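Local atomic coordinates of mycolic acid synthase (Mycobacterium tuberculosis, PDB entry 1L1E), a protein that probably converts a double bond of alpha mycolic acids into a cyclopropane ring at the proximal position, taking the methylene group from S-adenosyl-L-methionine. Residues Asp21-Arg24 with Leu25-Asp28. Sequence-based numbering, arbitrary orientation.
Sequences DFFR and LFLD
Phe23 O takes two backbone N-H groups in a type I turn spanning Phe23 to Phe26, in the stretch that leads out of the short helix 20-23 in this S-adenosylmethionine-dependent methyltransferase of the CFA/CMAS family. Leu27 N donates to Phe23 O from 3.0 Å, nearly in line with that C=O bond and with an N-H...O angle of 176°. Phe26 N, also 3.0 Å from Phe23 O, comes from above the carbonyl plane. One residue earlier, Leu25 N donates to Phe22 O in a more bent bond (151°), so the chain is held in consecutive tight turns. The same oxygen, Phe23 O, lies 3.9 Å over one face of the Phe26 ring, displaced toward its rim. A chi1 of 67°, which sets CG of Phe26 between its own backbone N and carbonyl carbon, carries that ring back alongside Phe23; the two side chains point the same way, with Phe26 CZ 3.8 Å from Phe23 CD2. On the Leu27 side, methyl CD1 packs against Phe23 CB at 3.7 Å. Leu25 instead lays its branch carbon back along the helix backbone, beside the carbonyl oxygens of Asp21 and Phe22.

Around this turn, Trp239 of helix 229-245 meets the Phe26 ring edge-to-face, while Phe22 and Leu25 rest on Ala250 of helix 247-253. Phe23 meets the ring of Trp75 and Leu27 touches Tyr33, both probable cofactor-binding residues, which places the turn beside the pocket where S-adenosyl-L-homocysteine is bound, with the Leu27 side chain about 7 Å from that ligand. Beyond Leu27, Asp28 OD1 accepts from Thr32 N. Between Arg24 and Leu27 a water lies 3.0 Å from both Arg24 O and Leu27 O, and can donate to either.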
# COMPACT_ATOMS: atom_id res chain seq x y z
N ASP A 21 -11.07 -3.68 -15.08
CA ASP A 21 -10.54 -3.55 -16.43
C ASP A 21 -10.03 -2.12 -16.60
O ASP A 21 -9.27 -1.83 -17.52
CB ASP A 21 -11.62 -3.87 -17.45
CG ASP A 21 -11.14 -4.84 -18.52
OD1 ASP A 21 -10.57 -5.90 -18.15
OD2 ASP A 21 -11.32 -4.54 -19.72
N PHE A 22 -10.44 -1.24 -15.69
CA PHE A 22 -10.00 0.15 -15.72
C PHE A 22 -8.59 0.18 -15.12
O PHE A 22 -7.68 0.76 -15.70
CB PHE A 22 -10.91 1.04 -14.89
CG PHE A 22 -10.58 2.50 -15.00
CD1 PHE A 22 -10.97 3.23 -16.13
CD2 PHE A 22 -9.85 3.14 -14.01
CE1 PHE A 22 -10.62 4.57 -16.26
CE2 PHE A 22 -9.50 4.48 -14.13
CZ PHE A 22 -9.89 5.20 -15.26
N PHE A 23 -8.43 -0.46 -13.97
CA PHE A 23 -7.12 -0.50 -13.32
C PHE A 23 -6.09 -1.20 -14.18
O PHE A 23 -4.93 -0.79 -14.24
CB PHE A 23 -7.20 -1.22 -11.97
CG PHE A 23 -7.94 -0.44 -10.91
CD1 PHE A 23 -9.23 -0.79 -10.55
CD2 PHE A 23 -7.33 0.64 -10.29
CE1 PHE A 23 -9.91 -0.07 -9.59
CE2 PHE A 23 -8.01 1.37 -9.31
CZ PHE A 23 -9.30 1.01 -8.97
N ARG A 24 -6.50 -2.26 -14.86
CA ARG A 24 -5.55 -2.98 -15.70
C ARG A 24 -5.00 -2.11 -16.83
O ARG A 24 -4.03 -2.49 -17.50
CB ARG A 24 -6.21 -4.25 -16.25
CG ARG A 24 -6.40 -5.34 -15.21
CD ARG A 24 -6.89 -6.63 -15.85
NE ARG A 24 -5.93 -7.11 -16.84
CZ ARG A 24 -6.19 -8.05 -17.75
NH1 ARG A 24 -7.39 -8.61 -17.81
NH2 ARG A 24 -5.25 -8.42 -18.61
N LEU A 25 -5.60 -0.94 -17.03
CA LEU A 25 -5.13 -0.03 -18.07
C LEU A 25 -3.88 0.75 -17.67
O LEU A 25 -3.22 1.35 -18.52
CB LEU A 25 -6.24 0.96 -18.48
CG LEU A 25 -7.41 0.35 -19.26
CD1 LEU A 25 -8.40 1.44 -19.61
CD2 LEU A 25 -6.90 -0.34 -20.53
N PHE A 26 -3.55 0.77 -16.38
CA PHE A 26 -2.34 1.48 -15.96
C PHE A 26 -1.44 0.72 -14.99
O PHE A 26 -0.23 0.95 -14.95
CB PHE A 26 -2.67 2.90 -15.46
CG PHE A 26 -3.46 2.95 -14.17
CD1 PHE A 26 -2.82 2.88 -12.94
CD2 PHE A 26 -4.85 3.11 -14.20
CE1 PHE A 26 -3.54 2.98 -11.76
CE2 PHE A 26 -5.58 3.21 -13.02
CZ PHE A 26 -4.92 3.14 -11.80
N LEU A 27 -2.01 -0.20 -14.21
CA LEU A 27 -1.18 -0.97 -13.28
C LEU A 27 -0.33 -1.98 -14.07
O LEU A 27 -0.66 -2.32 -15.21
CB LEU A 27 -2.06 -1.73 -12.28
CG LEU A 27 -3.03 -0.91 -11.42
CD1 LEU A 27 -3.82 -1.83 -10.51
CD2 LEU A 27 -2.26 0.11 -10.61
N ASP A 28 0.76 -2.44 -13.48
CA ASP A 28 1.61 -3.42 -14.15
C ASP A 28 0.84 -4.76 -14.14
O ASP A 28 -0.24 -4.84 -13.56
CB ASP A 28 2.93 -3.56 -13.39
CG ASP A 28 2.77 -4.26 -12.07
OD1 ASP A 28 2.12 -3.69 -11.16
OD2 ASP A 28 3.29 -5.39 -11.94
O HOH W 1 -2.48 -4.55 -15.89